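Long-range contacts in glycerate kinase, putative (Thermotoga maritima, PDB 2B8N), which catalyses the magnesium-dependent phosphorylation of D-glycerate by ATP to 2-phosphoglycerate, a step in the breakdown of serine: residues 55-60 with 131-136; 59-64 with 81-86; 111-116 with 139-144. One frame throughout, in Å; residues are numbered along the deposited sequence.

All three contacts gather on the parallel sheet of the chain's first part. Contact 1 is its centre, a buried pairing of strands 52-57 and 128-133 made mainly by backbone hydrogen bonds. Contact 2 starts from the same turn, 59-60, and sets the first turn of helix 61-72 against strand 76-84, the neighbour of strand 52-57; side chains do most of that work, and two lysines mark its partly exposed end. Contact 3 lies farther out, on the face that carries Val-55 and Val-57. There helix 107-120 holds the chain leaving helix 137-140 through one threonine hydroxyl, apolar packing and an exposed arginine.

Contact 1: 55-60 with 131-136; sequences VAVGKA and FLLSGG
Leu-132 grips the neighbouring strand with both ends of its backbone: its N donates to Val-55 O (2.8 Å), and its O takes Val-57 N (2.9 Å) almost straight on, the C=O...N angle being 172°. Ser-134 N continues the pattern to Val-57 O, and the two strands run parallel with axes 4.7 Å apart. On one face CG1 of Val-55 meets CD1 of the Phe-131 ring at 4.0 Å; on the other, the CB atoms of Ala-56 and Leu-132 touch. Next along, the side chain of Ser-134 takes over. Ser-134 CB packs on Ala-60 CB (3.8 Å). At the tip Ser-134 OG, held between backbone N and carbonyl carbon (chi1 40°), comes in over CA of Gly-58, where no side chain stands in the way, and accepts Ala-60 N at 3.1 Å. Ala-60 is the N-cap residue of helix 61-72, so this hydroxyl ties segment 131-136 to the start of a helix. Lys-59 N adds a bond to Gly-135 O (2.9 Å). Phe-141 and Ile-210 lie against Val-57 and Leu-133. The strand order 3-2-1-4-5-6 makes this pair the switch point of the sheet, as in Rossmann-like folds; strands 76-84 and 193-199 flank it, and helix 61-72 covers Ala-56 and Leu-132.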
loop_
_atom_site.group_PDB
_atom_site.type_symbol
_atom_site.label_atom_id
_atom_site.label_comp_id
_atom_site.label_asym_id
_atom_site.label_seq_id
_atom_site.Cartn_x
_atom_site.Cartn_y
_atom_site.Cartn_z
ATOM N N VAL A 55 16.740 8.599 -6.323
ATOM C CA VAL A 55 15.658 8.281 -7.239
ATOM C C VAL A 55 14.420 7.882 -6.418
ATOM O O VAL A 55 14.431 6.872 -5.680
ATOM C CB VAL A 55 16.052 7.145 -8.200
ATOM C CG1 VAL A 55 14.870 6.771 -9.112
ATOM C CG2 VAL A 55 17.259 7.553 -9.053
ATOM N N ALA A 56 13.355 8.679 -6.550
ATOM C CA ALA A 56 12.141 8.475 -5.755
ATOM C C ALA A 56 11.007 8.305 -6.718
ATOM O O ALA A 56 10.775 9.190 -7.550
ATOM C CB ALA A 56 11.881 9.637 -4.806
ATOM N N VAL A 57 10.325 7.155 -6.602
ATOM C CA VAL A 57 9.220 6.771 -7.482
ATOM C C VAL A 57 8.075 6.266 -6.626
ATOM O O VAL A 57 8.272 5.423 -5.766
ATOM C CB VAL A 57 9.645 5.666 -8.476
ATOM C CG1 VAL A 57 8.440 5.064 -9.181
ATOM C CG2 VAL A 57 10.567 6.224 -9.488
ATOM N N GLY A 58 6.886 6.780 -6.873
ATOM C CA GLY A 58 5.702 6.323 -6.154
ATOM C C GLY A 58 4.749 7.466 -5.873
ATOM O O GLY A 58 5.054 8.633 -6.182
ATOM N N LYS A 59 3.593 7.127 -5.293
ATOM C CA LYS A 59 2.601 8.134 -4.926
ATOM C C LYS A 59 3.098 9.008 -3.773
ATOM O O LYS A 59 2.624 10.108 -3.614
ATOM C CB LYS A 59 1.269 7.490 -4.531
ATOM C CG LYS A 59 0.585 6.653 -5.619
ATOM C CD LYS A 59 -0.804 6.289 -5.164
ATOM C CE LYS A 59 -1.148 4.840 -5.358
ATOM N NZ LYS A 59 -2.591 4.627 -4.990
ATOM N N ALA A 60 4.024 8.500 -2.969
ATOM C CA ALA A 60 4.637 9.248 -1.870
ATOM C C ALA A 60 6.056 9.746 -2.207
ATOM O O ALA A 60 6.850 10.064 -1.292
ATOM C CB ALA A 60 4.696 8.373 -0.636
ATOM N N PHE A 131 17.133 4.599 -3.433
ATOM C CA PHE A 131 15.905 4.289 -4.155
ATOM C C PHE A 131 14.711 4.365 -3.224
ATOM O O PHE A 131 14.480 3.466 -2.429
ATOM C CB PHE A 131 16.042 2.913 -4.798
ATOM C CG PHE A 131 14.969 2.591 -5.813
ATOM C CD1 PHE A 131 14.483 3.556 -6.687
ATOM C CD2 PHE A 131 14.471 1.303 -5.909
ATOM C CE1 PHE A 131 13.497 3.244 -7.626
ATOM C CE2 PHE A 131 13.492 0.980 -6.846
ATOM C CZ PHE A 131 13.002 1.953 -7.701
ATOM N N LEU A 132 13.965 5.462 -3.320
ATOM C CA LEU A 132 12.813 5.733 -2.427
ATOM C C LEU A 132 11.531 5.295 -3.122
ATOM O O LEU A 132 11.083 5.933 -4.110
ATOM C CB LEU A 132 12.747 7.230 -2.073
ATOM C CG LEU A 132 13.996 7.814 -1.413
ATOM C CD1 LEU A 132 13.959 9.334 -1.400
ATOM C CD2 LEU A 132 14.178 7.276 -0.018
ATOM N N LEU A 133 10.952 4.201 -2.637
ATOM C CA LEU A 133 9.867 3.552 -3.368
ATOM C C LEU A 133 8.572 3.479 -2.569
ATOM O O LEU A 133 8.575 3.110 -1.393
ATOM C CB LEU A 133 10.322 2.159 -3.808
ATOM C CG LEU A 133 9.462 1.339 -4.775
ATOM C CD1 LEU A 133 9.211 2.025 -6.114
ATOM C CD2 LEU A 133 10.132 -0.012 -4.984
ATOM N N SER A 134 7.473 3.842 -3.233
ATOM C CA SER A 134 6.102 3.683 -2.713
ATOM C C SER A 134 5.178 3.161 -3.815
ATOM O O SER A 134 5.641 2.885 -4.917
ATOM C CB SER A 134 5.580 5.019 -2.138
ATOM O OG SER A 134 5.954 6.124 -2.940
ATOM N N GLY A 135 3.879 3.042 -3.521
ATOM C CA GLY A 135 2.859 2.520 -4.470
ATOM C C GLY A 135 2.798 3.169 -5.847
ATOM O O GLY A 135 3.138 4.342 -6.016
ATOM N N GLY A 136 2.374 2.392 -6.835
ATOM C CA GLY A 136 2.162 2.874 -8.197
ATOM C C GLY A 136 3.377 2.723 -9.104
ATOM O O GLY A 136 3.319 3.138 -10.259
#

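Contact 2: 59-64 with 81-86; sequences KAAWRM and VVTKYG
Ala-61 plants its methyl group on strand 76-84: Ala-61 CB lies 3.5 Å from Val-82 O and also touches Thr-83 CB and Val-81 CG1. The methyl is small enough to let the first turn of the helix settle close over the strand. One residue on, Trp-62 meets the same valine branch, its CD1 standing 4.2 Å from Val-81 CG1, which approaches the indole obliquely. The Trp-62 side chain also touches Ile-97 of strand 96-100, and NE1 is tied to Gly-90 O, which fixes how the indole is turned. These residues belong to a beta-alpha-beta unit, strand 52-57, helix 61-72, strand 76-84, and the contact is where the start of the helix lies against the end of the second strand; residues 59-62 and 81-84 run 143° apart, end to end. Thr-83 has OG1 trans to its own N (chi1 -166°), which brings the hydroxyl up to the turn before the helix: it lies 3.4 Å from Lys-59 O, while its hydrogen bond goes to Gly-58 O, the carbonyl just before. Farther along, Lys-59 and Lys-84 lie side by side and point the same way, their CD atoms 3.7 Å apart, so that methylene packs on methylene. Lys-84 folds at its last two torsions, chi3 being 78°, and its NZ is bonded to His-102 ND1. Lys-59 NZ and Lys-84 NZ stay 6.0 Å apart, a like-charge pair kept from direct contact.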
loop_
_atom_site.group_PDB
_atom_site.type_symbol
_atom_site.label_atom_id
_atom_site.label_comp_id
_atom_site.label_asym_id
_atom_site.label_seq_id
_atom_site.Cartn_x
_atom_site.Cartn_y
_atom_site.Cartn_z
ATOM N N LYS A 59 3.593 7.127 -5.293
ATOM C CA LYS A 59 2.601 8.134 -4.926
ATOM C C LYS A 59 3.098 9.008 -3.773
ATOM O O LYS A 59 2.624 10.108 -3.614
ATOM C CB LYS A 59 1.269 7.490 -4.531
ATOM C CG LYS A 59 0.585 6.653 -5.619
ATOM C CD LYS A 59 -0.804 6.289 -5.164
ATOM C CE LYS A 59 -1.148 4.840 -5.358
ATOM N NZ LYS A 59 -2.591 4.627 -4.990
ATOM N N ALA A 60 4.024 8.500 -2.969
ATOM C CA ALA A 60 4.637 9.248 -1.870
ATOM C C ALA A 60 6.056 9.746 -2.207
ATOM O O ALA A 60 6.850 10.064 -1.292
ATOM C CB ALA A 60 4.696 8.373 -0.636
ATOM N N ALA A 61 6.372 9.820 -3.499
ATOM C CA ALA A 61 7.756 10.072 -3.901
ATOM C C ALA A 61 8.214 11.432 -3.433
ATOM O O ALA A 61 9.322 11.555 -2.934
ATOM C CB ALA A 61 7.944 9.924 -5.406
ATOM N N TRP A 62 7.355 12.440 -3.580
ATOM C CA TRP A 62 7.749 13.804 -3.311
ATOM C C TRP A 62 8.081 14.014 -1.827
ATOM O O TRP A 62 9.085 14.657 -1.506
ATOM C CB TRP A 62 6.695 14.788 -3.806
ATOM C CG TRP A 62 7.213 16.178 -3.880
ATOM C CD1 TRP A 62 7.754 16.804 -4.977
ATOM C CD2 TRP A 62 7.273 17.127 -2.809
ATOM N NE1 TRP A 62 8.135 18.091 -4.648
ATOM C CE2 TRP A 62 7.859 18.307 -3.322
ATOM C CE3 TRP A 62 6.889 17.095 -1.463
ATOM C CZ2 TRP A 62 8.057 19.436 -2.538
ATOM C CZ3 TRP A 62 7.109 18.216 -0.677
ATOM C CH2 TRP A 62 7.678 19.368 -1.212
ATOM N N ARG A 63 7.275 13.476 -0.915
ATOM C CA ARG A 63 7.555 13.719 0.508
ATOM C C ARG A 63 8.735 12.883 1.024
ATOM O O ARG A 63 9.514 13.333 1.875
ATOM C CB ARG A 63 6.312 13.541 1.378
ATOM C CG ARG A 63 5.177 14.473 0.960
ATOM C CD ARG A 63 4.702 15.442 2.045
ATOM N NE ARG A 63 5.142 16.832 1.807
ATOM C CZ ARG A 63 4.583 17.928 2.343
ATOM N NH1 ARG A 63 3.560 17.841 3.171
ATOM N NH2 ARG A 63 5.058 19.134 2.048
HETATM N N MSE A 64 8.887 11.678 0.487
HETATM C CA MSE A 64 10.038 10.843 0.818
HETATM C C MSE A 64 11.341 11.505 0.332
HETATM O O MSE A 64 12.347 11.479 1.047
HETATM C CB MSE A 64 9.894 9.461 0.206
HETATM C CG MSE A 64 8.762 8.635 0.765
HETATM SE SE MSE A 64 8.758 6.817 0.006
HETATM C CE MSE A 64 10.401 6.038 0.768
ATOM N N VAL A 81 12.385 12.794 -9.128
ATOM C CA VAL A 81 11.112 12.456 -8.506
ATOM C C VAL A 81 10.089 12.184 -9.613
ATOM O O VAL A 81 9.894 13.020 -10.505
ATOM C CB VAL A 81 10.651 13.641 -7.609
ATOM C CG1 VAL A 81 9.192 13.500 -7.170
ATOM C CG2 VAL A 81 11.593 13.790 -6.397
ATOM N N VAL A 82 9.469 10.993 -9.570
ATOM C CA VAL A 82 8.339 10.640 -10.458
ATOM C C VAL A 82 7.130 10.229 -9.589
ATOM O O VAL A 82 7.223 9.304 -8.786
ATOM C CB VAL A 82 8.685 9.490 -11.441
ATOM C CG1 VAL A 82 7.570 9.318 -12.484
ATOM C CG2 VAL A 82 9.989 9.744 -12.141
ATOM N N THR A 83 6.004 10.910 -9.732
ATOM C CA THR A 83 4.826 10.582 -8.916
ATOM C C THR A 83 3.573 10.742 -9.784
ATOM O O THR A 83 3.679 11.025 -10.968
ATOM C CB THR A 83 4.803 11.413 -7.573
ATOM O OG1 THR A 83 3.858 10.860 -6.646
ATOM C CG2 THR A 83 4.473 12.876 -7.815
ATOM N N LYS A 84 2.403 10.497 -9.209
ATOM C CA LYS A 84 1.132 10.672 -9.910
ATOM C C LYS A 84 0.878 12.144 -10.282
ATOM O O LYS A 84 1.286 13.060 -9.565
ATOM C CB LYS A 84 -0.034 10.202 -9.022
ATOM C CG LYS A 84 -0.375 8.733 -9.097
ATOM C CD LYS A 84 -1.517 8.388 -8.136
ATOM C CE LYS A 84 -2.872 8.801 -8.684
ATOM N NZ LYS A 84 -3.218 8.029 -9.876
ATOM N N TYR A 85 0.158 12.368 -11.371
ATOM C CA TYR A 85 -0.252 13.730 -11.699
ATOM C C TYR A 85 -0.897 14.386 -10.475
ATOM O O TYR A 85 -1.717 13.777 -9.774
ATOM C CB TYR A 85 -1.188 13.783 -12.931
ATOM C CG TYR A 85 -0.545 13.189 -14.158
ATOM C CD1 TYR A 85 0.742 13.570 -14.528
ATOM C CD2 TYR A 85 -1.183 12.222 -14.928
ATOM C CE1 TYR A 85 1.370 13.020 -15.609
ATOM C CE2 TYR A 85 -0.553 11.670 -16.032
ATOM C CZ TYR A 85 0.733 12.082 -16.365
ATOM O OH TYR A 85 1.430 11.565 -17.437
ATOM N N GLY A 86 -0.494 15.619 -10.211
ATOM C CA GLY A 86 -1.074 16.425 -9.138
ATOM C C GLY A 86 -0.532 16.153 -7.746
ATOM O O GLY A 86 -1.007 16.759 -6.779
#

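Contact 3: 111-116 with 139-144; sequences KTTRRV and SLFELP
Thr-113 and Phe-141 bring the two backbones to their nearest, 5.8 Å from CA to CA. The first lies within helix 107-120; the second is where the chain drops out of the helical angles of helix 137-140 and runs on extended through Glu-142 and Leu-143 past the side of the other helix. One hydrogen bond fastens the two: Glu-142 N donates to Thr-113 OG1 at 2.9 Å, with an N-H...O angle of 159°. The hydroxyl is set opposite its carbonyl carbon (chi1 -63°), beside the backbone N, and from there it also bonds Thr-109 O one helical turn back, so OG1 joins two backbones, Thr-109 O of its own helix and Glu-142 N across the contact. A valine here would probably leave Glu-142 N without its acceptor and put a methyl against it. The methyl branch of Thr-113, CG2, meets Leu-143 CB at 3.7 Å. Farther along the helix, Val-116 CG1 comes to the edge of the Phe-141 ring, near its plane, 4.0 Å from CE1, the two side chains crossing at about a right angle. At the outer end CD1 of Leu-143 lies over one face of the Arg-114 guanidinium, displaced toward its rim and 3.3 Å from NH2. The side chain of Glu-142 sets out away from segment 111-116: OE1 accepts Leu-143 N through its anti lone pair and also pairs with Ser-178, while OE2 makes salt bridges to Lys-181 and Arg-174. This is the packing of a crossover helix on a parallel sheet in an alpha/beta fold: helix 107-120, between strands 96-100 and 128-133, rests Val-116 on Val-55, while Phe-141 reaches Val-57 on strand 52-57 and Phe-185 edge-to-face.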
loop_
_atom_site.group_PDB
_atom_site.type_symbol
_atom_site.label_atom_id
_atom_site.label_comp_id
_atom_site.label_asym_id
_atom_site.label_seq_id
_atom_site.Cartn_x
_atom_site.Cartn_y
_atom_site.Cartn_z
ATOM N N LYS A 111 9.291 8.739 -20.920
ATOM C CA LYS A 111 10.208 9.854 -20.877
ATOM C C LYS A 111 10.987 9.888 -19.533
ATOM O O LYS A 111 12.242 9.945 -19.503
ATOM C CB LYS A 111 9.448 11.164 -21.104
ATOM C CG LYS A 111 9.223 11.517 -22.598
ATOM C CD LYS A 111 7.917 12.286 -22.828
ATOM C CE LYS A 111 7.881 13.021 -24.147
ATOM N NZ LYS A 111 7.951 14.491 -23.939
ATOM N N THR A 112 10.249 9.845 -18.425
ATOM C CA THR A 112 10.872 10.042 -17.124
ATOM C C THR A 112 11.752 8.864 -16.716
ATOM O O THR A 112 12.804 9.058 -16.112
ATOM C CB THR A 112 9.862 10.359 -16.028
ATOM O OG1 THR A 112 8.896 9.300 -15.933
ATOM C CG2 THR A 112 9.188 11.703 -16.332
ATOM N N THR A 113 11.312 7.653 -17.038
ATOM C CA THR A 113 12.089 6.444 -16.779
ATOM C C THR A 113 13.386 6.453 -17.591
ATOM O O THR A 113 14.449 6.138 -17.077
ATOM C CB THR A 113 11.272 5.171 -17.130
ATOM O OG1 THR A 113 10.122 5.085 -16.278
ATOM C CG2 THR A 113 12.116 3.903 -16.944
ATOM N N ARG A 114 13.284 6.806 -18.860
ATOM C CA ARG A 114 14.458 6.952 -19.686
ATOM C C ARG A 114 15.456 7.927 -19.037
ATOM O O ARG A 114 16.661 7.675 -19.036
ATOM C CB ARG A 114 14.043 7.369 -21.099
ATOM C CG ARG A 114 15.148 7.793 -22.014
ATOM C CD ARG A 114 14.562 8.001 -23.410
ATOM N NE ARG A 114 14.233 6.702 -24.010
ATOM C CZ ARG A 114 13.150 6.413 -24.739
ATOM N NH1 ARG A 114 12.211 7.329 -24.986
ATOM N NH2 ARG A 114 13.007 5.174 -25.222
ATOM N N ARG A 115 14.952 9.013 -18.459
ATOM C CA ARG A 115 15.815 10.006 -17.784
ATOM C C ARG A 115 16.467 9.429 -16.527
ATOM O O ARG A 115 17.640 9.683 -16.267
ATOM C CB ARG A 115 15.024 11.281 -17.429
ATOM C CG ARG A 115 15.760 12.309 -16.584
ATOM C CD ARG A 115 17.103 12.657 -17.174
ATOM N NE ARG A 115 17.663 13.894 -16.625
ATOM C CZ ARG A 115 18.862 14.369 -16.949
ATOM N NH1 ARG A 115 19.610 13.725 -17.827
ATOM N NH2 ARG A 115 19.302 15.505 -16.422
ATOM N N VAL A 116 15.711 8.654 -15.747
ATOM C CA VAL A 116 16.273 7.987 -14.571
ATOM C C VAL A 116 17.471 7.088 -14.944
ATOM O O VAL A 116 18.450 7.001 -14.185
ATOM C CB VAL A 116 15.222 7.119 -13.815
ATOM C CG1 VAL A 116 15.889 6.337 -12.698
ATOM C CG2 VAL A 116 14.092 7.974 -13.257
ATOM N N SER A 139 3.294 1.234 -12.743
ATOM C CA SER A 139 2.802 2.203 -13.724
ATOM C C SER A 139 3.755 3.370 -13.935
ATOM O O SER A 139 3.909 3.833 -15.060
ATOM C CB SER A 139 1.456 2.757 -13.276
ATOM O OG SER A 139 0.798 3.397 -14.353
ATOM N N LEU A 140 4.373 3.843 -12.848
ATOM C CA LEU A 140 5.154 5.093 -12.856
ATOM C C LEU A 140 6.622 4.895 -13.261
ATOM O O LEU A 140 7.308 5.867 -13.556
ATOM C CB LEU A 140 5.100 5.770 -11.487
ATOM C CG LEU A 140 3.802 6.409 -10.979
ATOM C CD1 LEU A 140 3.899 6.616 -9.472
ATOM C CD2 LEU A 140 3.521 7.731 -11.678
ATOM N N PHE A 141 7.089 3.644 -13.265
ATOM C CA PHE A 141 8.463 3.294 -13.595
ATOM C C PHE A 141 8.427 2.224 -14.665
ATOM O O PHE A 141 8.111 1.077 -14.362
ATOM C CB PHE A 141 9.150 2.743 -12.334
ATOM C CG PHE A 141 10.656 2.836 -12.349
ATOM C CD1 PHE A 141 11.311 3.955 -12.865
ATOM C CD2 PHE A 141 11.412 1.833 -11.782
ATOM C CE1 PHE A 141 12.683 4.024 -12.871
ATOM C CE2 PHE A 141 12.791 1.908 -11.757
ATOM C CZ PHE A 141 13.428 2.995 -12.306
ATOM N N GLU A 142 8.699 2.599 -15.918
ATOM C CA GLU A 142 8.607 1.655 -17.046
ATOM C C GLU A 142 9.193 2.229 -18.344
ATOM O O GLU A 142 9.044 3.412 -18.648
ATOM C CB GLU A 142 7.143 1.221 -17.272
ATOM C CG GLU A 142 6.935 0.130 -18.331
ATOM C CD GLU A 142 7.642 -1.179 -17.994
ATOM O OE1 GLU A 142 8.861 -1.303 -18.255
ATOM O OE2 GLU A 142 6.981 -2.087 -17.466
ATOM N N LEU A 143 9.859 1.360 -19.098
ATOM C CA LEU A 143 10.422 1.682 -20.419
ATOM C C LEU A 143 10.609 0.340 -21.137
ATOM O O LEU A 143 11.496 -0.420 -20.758
ATOM C CB LEU A 143 11.763 2.400 -20.254
ATOM C CG LEU A 143 12.625 2.682 -21.500
ATOM C CD1 LEU A 143 12.131 3.898 -22.255
ATOM C CD2 LEU A 143 14.085 2.868 -21.144
ATOM N N PRO A 144 9.727 -0.003 -22.102
ATOM C CA PRO A 144 9.845 -1.316 -22.805
ATOM C C PRO A 144 11.222 -1.597 -23.415
ATOM O O PRO A 144 11.988 -0.653 -23.697
ATOM C CB PRO A 144 8.800 -1.220 -23.934
ATOM C CG PRO A 144 7.858 -0.129 -23.528
ATOM C CD PRO A 144 8.542 0.765 -22.527
#